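Local coordinates for protein transcription initiation factor TFIID subunit 5 (Encephalitozoon cuniculi, PDB 2J4B) that probably mediates regulated RNA polymerase II transcription as a component of TFIID and SAGA, represented here by its N-terminal NTD2 domain, at residues 97-102 with 129-134; 11-16 with 59-64; 37-42 with 73-78. All blocks are in the same frame, centred on the assembly; numbering follows the deposited sequence.

How the interactions relate
This small, mostly helical NTD2 domain illustrates how separate contacts are tied together by helices that pack on one another. Interactions 2 and 3 are neighbours, their centres 12 Å apart, and their segments alternate along the chain: 11-16, 37-42, 59-64, 73-78. Helix 34-47 packs on helix 8-21, I41 and F38 against Y12 and L37 against L15; separately, a long, weak ion pair joins R62 to E76. Interaction 1 follows in sequence and forms the domain's two-stranded parallel sheet, centred 19 Å from each of the others. It lies across the chain's centre from interaction 2 yet meets interaction 3 where the rings of H129 and H40 stack. Helix 34-47 thus connects the sheet to the helical body.

Interaction 1. Residues 97-102 with 129-134; sequences KYHLSM and HLDIKV
L100 and L130 bring their CD1 methyls within 3.8 Å of each other on the packed face of a two-stranded parallel sheet. The same face carries Y98, I132 and M102. L130 sends its other methyl, CD2, to CB of Y98, while the Y98 ring itself leads away from the second strand. Further along, M102 CG lies 4.0 Å from I132 CG2, the side chains slanting across one another. The backbones between them form a regular parallel ladder in which each bonded residue of 98-102 serves two neighbours: Y98 N reaches H129 O at 2.9 Å and Y98 O accepts D131 N at 2.7 Å, then L100 pairs with D131 and K133 in the same way.

The other face is looser and more open to solvent. Here H99 and D131 run side by side, with D131 CB over the middle of the imidazole face, 3.9 Å from the ring centroid, a CH-pi contact. The nearby carboxylate is turned 34° from the ring, and the poor angle leaves no hydrogen bond to NE2. S101 and K133 add little beyond backbone contact, and K97 instead reaches Q128 O with NZ.

Helices 104-116 and 120-129 make the crossover between the strands. L110 and F107 of the first pack under M102 and V134, whereas Y98 and L130 rest on the start of helix 34-47.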
loop_
_atom_site.group_PDB
_atom_site.type_symbol
_atom_site.label_atom_id
_atom_site.label_comp_id
_atom_site.label_asym_id
_atom_site.label_seq_id
_atom_site.Cartn_x
_atom_site.Cartn_y
_atom_site.Cartn_z
ATOM N N LYS A 97 10.310 -3.527 -6.686
ATOM C CA LYS A 97 8.932 -3.861 -6.962
ATOM C C LYS A 97 8.365 -4.919 -6.039
ATOM O O LYS A 97 8.975 -5.961 -5.810
ATOM C CB LYS A 97 8.757 -4.252 -8.432
ATOM C CG LYS A 97 8.511 -3.032 -9.285
ATOM C CD LYS A 97 8.452 -3.331 -10.745
ATOM C CE LYS A 97 8.503 -2.026 -11.541
ATOM N NZ LYS A 97 7.486 -1.049 -11.020
ATOM N N TYR A 98 7.191 -4.615 -5.488
ATOM C CA TYR A 98 6.451 -5.565 -4.655
ATOM C C TYR A 98 5.470 -6.320 -5.552
ATOM O O TYR A 98 4.705 -5.720 -6.312
ATOM C CB TYR A 98 5.733 -4.841 -3.511
ATOM C CG TYR A 98 5.154 -5.760 -2.454
ATOM C CD1 TYR A 98 3.934 -6.389 -2.651
ATOM C CD2 TYR A 98 5.813 -5.980 -1.251
ATOM C CE1 TYR A 98 3.402 -7.216 -1.709
ATOM C CE2 TYR A 98 5.274 -6.815 -0.291
ATOM C CZ TYR A 98 4.062 -7.419 -0.529
ATOM O OH TYR A 98 3.496 -8.243 0.411
ATOM N N HIS A 99 5.534 -7.644 -5.454
ATOM C CA HIS A 99 4.806 -8.561 -6.304
ATOM C C HIS A 99 3.489 -9.006 -5.673
ATOM O O HIS A 99 3.455 -9.376 -4.497
ATOM C CB HIS A 99 5.658 -9.785 -6.567
ATOM C CG HIS A 99 6.804 -9.541 -7.502
ATOM N ND1 HIS A 99 7.941 -8.857 -7.126
ATOM C CD2 HIS A 99 6.997 -9.916 -8.790
ATOM C CE1 HIS A 99 8.774 -8.800 -8.149
ATOM N NE2 HIS A 99 8.225 -9.434 -9.169
ATOM N N LEU A 100 2.410 -8.955 -6.466
ATOM C CA LEU A 100 1.091 -9.430 -6.060
ATOM C C LEU A 100 0.547 -10.313 -7.188
ATOM O O LEU A 100 0.984 -10.205 -8.331
ATOM C CB LEU A 100 0.140 -8.255 -5.815
ATOM C CG LEU A 100 0.491 -7.217 -4.726
ATOM C CD1 LEU A 100 -0.193 -5.907 -4.971
ATOM C CD2 LEU A 100 0.173 -7.711 -3.309
ATOM N N SER A 101 -0.383 -11.204 -6.864
ATOM C CA SER A 101 -1.087 -11.967 -7.881
ATOM C C SER A 101 -2.570 -11.724 -7.711
ATOM O O SER A 101 -3.063 -11.652 -6.582
ATOM C CB SER A 101 -0.782 -13.458 -7.754
ATOM O OG SER A 101 -1.503 -14.026 -6.669
ATOM N N MET A 102 -3.266 -11.579 -8.830
ATOM C CA MET A 102 -4.703 -11.277 -8.850
ATOM C C MET A 102 -5.407 -12.017 -9.971
ATOM O O MET A 102 -4.820 -12.229 -11.020
ATOM C CB MET A 102 -4.930 -9.787 -9.110
ATOM C CG MET A 102 -4.554 -8.914 -7.988
ATOM S SD MET A 102 -5.272 -7.275 -8.109
ATOM C CE MET A 102 -4.332 -6.509 -6.782
ATOM N N HIS A 129 5.526 0.914 -8.487
ATOM C CA HIS A 129 6.034 0.154 -7.361
ATOM C C HIS A 129 5.509 -1.269 -7.255
ATOM O O HIS A 129 6.126 -2.089 -6.569
ATOM C CB HIS A 129 5.763 0.910 -6.062
ATOM C CG HIS A 129 6.524 2.199 -5.956
ATOM N ND1 HIS A 129 7.891 2.271 -6.117
ATOM C CD2 HIS A 129 6.108 3.465 -5.721
ATOM C CE1 HIS A 129 8.283 3.522 -5.985
ATOM N NE2 HIS A 129 7.223 4.268 -5.739
ATOM N N LEU A 130 4.409 -1.578 -7.940
ATOM C CA LEU A 130 3.794 -2.881 -7.797
ATOM C C LEU A 130 3.904 -3.701 -9.057
ATOM O O LEU A 130 3.802 -3.192 -10.153
ATOM C CB LEU A 130 2.324 -2.770 -7.403
ATOM C CG LEU A 130 2.042 -2.120 -6.062
ATOM C CD1 LEU A 130 0.581 -2.271 -5.701
ATOM C CD2 LEU A 130 2.939 -2.740 -5.029
ATOM N N ASP A 131 4.104 -4.996 -8.873
ATOM C CA ASP A 131 4.285 -5.892 -9.976
ATOM C C ASP A 131 3.189 -6.932 -9.917
ATOM O O ASP A 131 3.351 -7.972 -9.263
ATOM C CB ASP A 131 5.651 -6.536 -9.857
ATOM C CG ASP A 131 6.006 -7.309 -11.052
ATOM O OD1 ASP A 131 5.070 -7.631 -11.811
ATOM O OD2 ASP A 131 7.214 -7.580 -11.239
ATOM N N ILE A 132 2.066 -6.642 -10.585
ATOM C CA ILE A 132 0.860 -7.459 -10.469
ATOM C C ILE A 132 0.773 -8.471 -11.623
ATOM O O ILE A 132 0.682 -8.089 -12.778
ATOM C CB ILE A 132 -0.422 -6.595 -10.461
ATOM C CG1 ILE A 132 -0.355 -5.518 -9.363
ATOM C CG2 ILE A 132 -1.671 -7.467 -10.277
ATOM C CD1 ILE A 132 -1.583 -4.548 -9.324
ATOM N N LYS A 133 0.819 -9.759 -11.291
ATOM C CA LYS A 133 0.529 -10.811 -12.242
ATOM C C LYS A 133 -0.966 -11.090 -12.311
ATOM O O LYS A 133 -1.551 -11.589 -11.345
ATOM C CB LYS A 133 1.248 -12.090 -11.861
ATOM C CG LYS A 133 0.896 -13.250 -12.794
ATOM C CD LYS A 133 1.763 -14.443 -12.546
ATOM C CE LYS A 133 1.056 -15.696 -12.976
ATOM N NZ LYS A 133 0.481 -15.535 -14.319
ATOM N N VAL A 134 -1.582 -10.795 -13.458
ATOM C CA VAL A 134 -3.039 -10.939 -13.610
ATOM C C VAL A 134 -3.335 -12.304 -14.212
ATOM O O VAL A 134 -3.035 -12.546 -15.378
ATOM C CB VAL A 134 -3.645 -9.808 -14.482
ATOM C CG1 VAL A 134 -5.156 -9.996 -14.676
ATOM C CG2 VAL A 134 -3.346 -8.445 -13.882
#

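Interaction 2. Residues 11-16 with 59-64; sequences SYVSLK and EKYRGD
Y12 swings CG opposite its own backbone N (chi1 178°), sending its ring out toward residues 59-64, while Y61 keeps CG beside the N (chi1 -52°) and brings its ring alongside; the two side chains slide past each other in opposite directions. Neither stacked nor edge-to-face, the rings are set at an oblique 54°, with Y12 CE2 lying 3.8 Å from Y61 CG over one face of the Y61 ring. CG of K60 lies over the centre of the opposite face, so this ring is sandwiched. V13 crosses Y61 at about a right angle and turns CG2 toward the phenol carbon CZ, 3.6 Å away.

Alongside the aromatic pair, K16 stretches out fully extended to pair with D64. K16 NZ lies 2.4 Å from D64 OD2, too short to be trusted, so the pair is a salt bridge whose exact geometry is doubtful. The Y61 ring turns its edge to this partly exposed pair: D64 OD2 lies in the ring plane, and K16 NZ is close to it, 3.8 Å from Y61 CD1.

F57 meets both tyrosine rings, and H65 takes up the hydroxyl of Y12. Taken together, this is helix-to-helix packing in an all-helical part of the NTD2 domain, where helix 8-21 meets the last part of helix 51-61 and the residues after it through an aromatic centre flanked by a salt bridge.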
loop_
_atom_site.group_PDB
_atom_site.type_symbol
_atom_site.label_atom_id
_atom_site.label_comp_id
_atom_site.label_asym_id
_atom_site.label_seq_id
_atom_site.Cartn_x
_atom_site.Cartn_y
_atom_site.Cartn_z
ATOM N N SER A 11 -7.238 8.303 0.537
ATOM C CA SER A 11 -7.353 7.372 -0.579
ATOM C C SER A 11 -7.162 5.935 -0.114
ATOM O O SER A 11 -7.809 5.015 -0.621
ATOM C CB SER A 11 -6.326 7.706 -1.671
ATOM O OG SER A 11 -6.511 9.024 -2.171
ATOM N N TYR A 12 -6.266 5.751 0.847
ATOM C CA TYR A 12 -6.046 4.453 1.451
ATOM C C TYR A 12 -7.319 3.942 2.123
ATOM O O TYR A 12 -7.773 2.836 1.843
ATOM C CB TYR A 12 -4.914 4.548 2.470
ATOM C CG TYR A 12 -4.640 3.256 3.200
ATOM C CD1 TYR A 12 -3.733 2.336 2.695
ATOM C CD2 TYR A 12 -5.276 2.964 4.393
ATOM C CE1 TYR A 12 -3.478 1.159 3.348
ATOM C CE2 TYR A 12 -5.026 1.786 5.058
ATOM C CZ TYR A 12 -4.126 0.888 4.535
ATOM O OH TYR A 12 -3.870 -0.292 5.197
ATOM N N VAL A 13 -7.886 4.754 3.009
ATOM C CA VAL A 13 -9.157 4.439 3.668
ATOM C C VAL A 13 -10.294 4.122 2.694
ATOM O O VAL A 13 -10.999 3.134 2.854
ATOM C CB VAL A 13 -9.624 5.619 4.559
ATOM C CG1 VAL A 13 -10.999 5.327 5.146
ATOM C CG2 VAL A 13 -8.595 5.910 5.672
ATOM N N SER A 14 -10.482 4.979 1.701
ATOM C CA SER A 14 -11.573 4.829 0.736
ATOM C C SER A 14 -11.427 3.534 -0.089
ATOM O O SER A 14 -12.422 2.864 -0.403
ATOM C CB SER A 14 -11.626 6.065 -0.168
ATOM O OG SER A 14 -12.001 5.726 -1.491
ATOM N N LEU A 15 -10.187 3.183 -0.420
ATOM C CA LEU A 15 -9.881 1.877 -0.992
ATOM C C LEU A 15 -10.149 0.758 0.009
ATOM O O LEU A 15 -10.828 -0.209 -0.297
ATOM C CB LEU A 15 -8.427 1.820 -1.437
ATOM C CG LEU A 15 -7.940 0.458 -1.941
ATOM C CD1 LEU A 15 -8.769 -0.052 -3.120
ATOM C CD2 LEU A 15 -6.461 0.558 -2.280
ATOM N N LYS A 16 -9.610 0.892 1.210
ATOM C CA LYS A 16 -9.854 -0.085 2.269
ATOM C C LYS A 16 -11.347 -0.367 2.463
ATOM O O LYS A 16 -11.748 -1.518 2.576
ATOM C CB LYS A 16 -9.246 0.404 3.579
ATOM C CG LYS A 16 -9.375 -0.572 4.732
ATOM C CD LYS A 16 -8.752 -0.002 6.001
ATOM C CE LYS A 16 -9.271 -0.706 7.227
ATOM N NZ LYS A 16 -8.869 -0.009 8.471
ATOM N N GLU A 59 0.565 3.826 12.998
ATOM C CA GLU A 59 -0.038 3.262 14.196
ATOM C C GLU A 59 -1.516 2.934 14.013
ATOM O O GLU A 59 -2.007 1.962 14.578
ATOM C CB GLU A 59 0.126 4.228 15.378
ATOM C CG GLU A 59 1.559 4.422 15.839
ATOM C CD GLU A 59 2.248 3.121 16.207
ATOM O OE1 GLU A 59 1.629 2.281 16.894
ATOM O OE2 GLU A 59 3.421 2.941 15.807
ATOM N N LYS A 60 -2.221 3.747 13.236
ATOM C CA LYS A 60 -3.659 3.597 13.086
ATOM C C LYS A 60 -4.008 2.347 12.297
ATOM O O LYS A 60 -4.841 1.559 12.728
ATOM C CB LYS A 60 -4.257 4.830 12.413
ATOM C CG LYS A 60 -5.769 4.753 12.215
ATOM C CD LYS A 60 -6.347 6.040 11.640
ATOM C CE LYS A 60 -6.448 7.131 12.681
ATOM N NZ LYS A 60 -5.142 7.823 12.900
ATOM N N TYR A 61 -3.348 2.149 11.157
ATOM C CA TYR A 61 -3.689 1.052 10.259
ATOM C C TYR A 61 -2.703 -0.123 10.268
ATOM O O TYR A 61 -2.826 -1.016 9.439
ATOM C CB TYR A 61 -3.833 1.575 8.825
ATOM C CG TYR A 61 -4.771 2.749 8.699
ATOM C CD1 TYR A 61 -6.147 2.580 8.771
ATOM C CD2 TYR A 61 -4.277 4.030 8.503
ATOM C CE1 TYR A 61 -7.005 3.658 8.667
ATOM C CE2 TYR A 61 -5.123 5.116 8.399
ATOM C CZ TYR A 61 -6.484 4.927 8.478
ATOM O OH TYR A 61 -7.306 6.029 8.382
ATOM N N ARG A 62 -1.748 -0.145 11.194
ATOM C CA ARG A 62 -0.781 -1.252 11.257
ATOM C C ARG A 62 -1.393 -2.606 11.632
ATOM O O ARG A 62 -0.804 -3.646 11.336
ATOM C CB ARG A 62 0.357 -0.945 12.232
ATOM C CG ARG A 62 -0.037 -0.943 13.696
ATOM C CD ARG A 62 1.115 -0.480 14.562
ATOM N NE ARG A 62 2.160 -1.495 14.704
ATOM C CZ ARG A 62 3.311 -1.295 15.333
ATOM N NH1 ARG A 62 3.557 -0.118 15.868
ATOM N NH2 ARG A 62 4.210 -2.263 15.428
ATOM N N GLY A 63 -2.558 -2.591 12.281
ATOM C CA GLY A 63 -3.240 -3.821 12.688
ATOM C C GLY A 63 -4.213 -4.321 11.633
ATOM O O GLY A 63 -4.960 -5.279 11.861
ATOM N N ASP A 64 -4.213 -3.669 10.472
ATOM C CA ASP A 64 -5.069 -4.088 9.369
ATOM C C ASP A 64 -4.373 -5.156 8.529
ATOM O O ASP A 64 -4.964 -5.739 7.620
ATOM C CB ASP A 64 -5.422 -2.897 8.494
ATOM C CG ASP A 64 -6.261 -1.865 9.222
ATOM O OD1 ASP A 64 -6.496 -2.019 10.438
ATOM O OD2 ASP A 64 -6.682 -0.885 8.577
#

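Interaction 3. Residues 37-42 with 73-78; sequences LFIHIY and KQFESI
The CA atoms of I39 and F75, 8.3 Å apart, are the nearest of the two segments, and they meet where the chain makes a type I beta turn from F75 to I78, closed by I78 N bonding to F75 O at 2.8 Å. The I39 side chain crosses the F75 side chain at about a right angle. Its tip methyl does the touching: I39 CD1 lies 3.5 Å from F75 CD2, over one face of the ring and toward its CD2-CE2 rim. One turn further on, Y42 extends from its helix with CG opposite the backbone N (chi1 -175°), which carries the hydroxyl across to the turn. There Y42 OH lies 2.7 Å from I78 O, a weak hydrogen bond that is not settled, as another acceptor is within reach of the same proton. A water molecule sits 2.8 Å from Y42 OH and donates to E76 O at 3.0 Å.

F89 and F43 add further rings around F75, while F58 meets Y42. The chemistry is therefore divided: F75 is held by apolar contact, whereas the buried phenol oxygen sits near polar partners, I78 O possibly directly and E76 O through the water, in a largely hydrophobic setting.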
loop_
_atom_site.group_PDB
_atom_site.type_symbol
_atom_site.label_atom_id
_atom_site.label_comp_id
_atom_site.label_asym_id
_atom_site.label_seq_id
_atom_site.Cartn_x
_atom_site.Cartn_y
_atom_site.Cartn_z
ATOM N N LEU A 37 0.873 -0.652 -0.267
ATOM C CA LEU A 37 0.360 0.705 -0.343
ATOM C C LEU A 37 0.567 1.457 0.983
ATOM O O LEU A 37 0.977 2.620 0.995
ATOM C CB LEU A 37 -1.125 0.677 -0.676
ATOM C CG LEU A 37 -1.825 2.039 -0.728
ATOM C CD1 LEU A 37 -1.016 3.113 -1.511
ATOM C CD2 LEU A 37 -3.246 1.838 -1.322
ATOM N N PHE A 38 0.263 0.770 2.083
ATOM C CA PHE A 38 0.437 1.278 3.441
ATOM C C PHE A 38 1.864 1.738 3.753
ATOM O O PHE A 38 2.083 2.848 4.213
ATOM C CB PHE A 38 0.033 0.183 4.425
ATOM C CG PHE A 38 0.401 0.456 5.848
ATOM C CD1 PHE A 38 -0.357 1.315 6.623
ATOM C CD2 PHE A 38 1.471 -0.201 6.436
ATOM C CE1 PHE A 38 -0.039 1.532 7.965
ATOM C CE2 PHE A 38 1.794 -0.004 7.782
ATOM C CZ PHE A 38 1.039 0.864 8.540
ATOM N N ILE A 39 2.824 0.865 3.509
ATOM C CA ILE A 39 4.226 1.197 3.738
ATOM C C ILE A 39 4.578 2.375 2.860
ATOM O O ILE A 39 5.214 3.327 3.303
ATOM C CB ILE A 39 5.150 -0.002 3.406
ATOM C CG1 ILE A 39 4.926 -1.135 4.419
ATOM C CG2 ILE A 39 6.620 0.422 3.400
ATOM C CD1 ILE A 39 5.126 -0.722 5.869
ATOM N N HIS A 40 4.135 2.322 1.609
ATOM C CA HIS A 40 4.490 3.360 0.657
ATOM C C HIS A 40 3.977 4.731 1.077
ATOM O O HIS A 40 4.650 5.734 0.856
ATOM C CB HIS A 40 4.022 3.003 -0.756
ATOM C CG HIS A 40 5.029 2.228 -1.536
ATOM N ND1 HIS A 40 6.279 2.722 -1.831
ATOM C CD2 HIS A 40 4.977 0.987 -2.074
ATOM C CE1 HIS A 40 6.952 1.824 -2.525
ATOM N NE2 HIS A 40 6.184 0.760 -2.685
ATOM N N ILE A 41 2.780 4.782 1.639
ATOM C CA ILE A 41 2.259 6.040 2.204
ATOM C C ILE A 41 3.096 6.533 3.397
ATOM O O ILE A 41 3.434 7.715 3.497
ATOM C CB ILE A 41 0.773 5.881 2.615
ATOM C CG1 ILE A 41 -0.083 5.684 1.344
ATOM C CG2 ILE A 41 0.304 7.077 3.424
ATOM C CD1 ILE A 41 -1.497 5.218 1.625
ATOM N N TYR A 42 3.440 5.610 4.285
ATOM C CA TYR A 42 4.319 5.884 5.406
ATOM C C TYR A 42 5.668 6.454 4.965
ATOM O O TYR A 42 6.126 7.462 5.487
ATOM C CB TYR A 42 4.543 4.591 6.158
ATOM C CG TYR A 42 5.351 4.690 7.430
ATOM C CD1 TYR A 42 4.867 5.396 8.536
ATOM C CD2 TYR A 42 6.572 4.030 7.552
ATOM C CE1 TYR A 42 5.586 5.466 9.715
ATOM C CE2 TYR A 42 7.304 4.099 8.740
ATOM C CZ TYR A 42 6.795 4.820 9.815
ATOM O OH TYR A 42 7.499 4.898 10.992
ATOM N N LYS A 73 6.998 -4.314 12.656
ATOM C CA LYS A 73 7.835 -3.883 13.774
ATOM C C LYS A 73 9.252 -3.513 13.346
ATOM O O LYS A 73 9.937 -2.785 14.057
ATOM C CB LYS A 73 7.879 -4.951 14.871
ATOM C CG LYS A 73 8.525 -4.455 16.167
ATOM C CD LYS A 73 8.626 -5.553 17.212
ATOM C CE LYS A 73 9.335 -5.041 18.449
ATOM N NZ LYS A 73 10.650 -4.405 18.107
ATOM N N GLN A 74 9.705 -4.002 12.197
ATOM C CA GLN A 74 10.957 -3.499 11.626
ATOM C C GLN A 74 10.794 -2.039 11.183
ATOM O O GLN A 74 11.677 -1.211 11.415
ATOM C CB GLN A 74 11.420 -4.358 10.448
ATOM C CG GLN A 74 12.394 -5.484 10.812
ATOM C CD GLN A 74 12.952 -6.178 9.576
ATOM O OE1 GLN A 74 12.265 -6.966 8.934
ATOM N NE2 GLN A 74 14.196 -5.865 9.228
ATOM N N PHE A 75 9.660 -1.717 10.569
ATOM C CA PHE A 75 9.408 -0.356 10.083
ATOM C C PHE A 75 9.035 0.625 11.196
ATOM O O PHE A 75 9.265 1.815 11.072
ATOM C CB PHE A 75 8.292 -0.351 9.050
ATOM C CG PHE A 75 8.622 -1.086 7.793
ATOM C CD1 PHE A 75 9.630 -0.648 6.961
ATOM C CD2 PHE A 75 7.895 -2.192 7.412
ATOM C CE1 PHE A 75 9.905 -1.321 5.784
ATOM C CE2 PHE A 75 8.182 -2.851 6.256
ATOM C CZ PHE A 75 9.183 -2.417 5.444
ATOM N N GLU A 76 8.440 0.124 12.266
ATOM C CA GLU A 76 8.093 0.955 13.422
ATOM C C GLU A 76 9.211 1.926 13.838
ATOM O O GLU A 76 8.931 3.061 14.211
ATOM C CB GLU A 76 7.714 0.051 14.600
ATOM C CG GLU A 76 7.771 0.712 15.963
ATOM C CD GLU A 76 7.812 -0.304 17.086
ATOM O OE1 GLU A 76 6.854 -1.107 17.196
ATOM O OE2 GLU A 76 8.799 -0.295 17.856
ATOM N N SER A 77 10.467 1.478 13.765
ATOM C CA SER A 77 11.615 2.279 14.203
ATOM C C SER A 77 12.159 3.199 13.119
ATOM O O SER A 77 13.133 3.902 13.349
ATOM C CB SER A 77 12.760 1.368 14.697
ATOM O OG SER A 77 13.609 0.937 13.627
ATOM N N ILE A 78 11.541 3.188 11.941
ATOM C CA ILE A 78 11.968 4.026 10.822
ATOM C C ILE A 78 11.129 5.301 10.725
ATOM O O ILE A 78 10.023 5.256 10.191
ATOM C CB ILE A 78 11.819 3.255 9.505
ATOM C CG1 ILE A 78 12.720 2.025 9.512
ATOM C CG2 ILE A 78 12.155 4.138 8.294
ATOM C CD1 ILE A 78 12.510 1.150 8.313
HETATM O O HOH W 1 6.324 4.412 13.526
#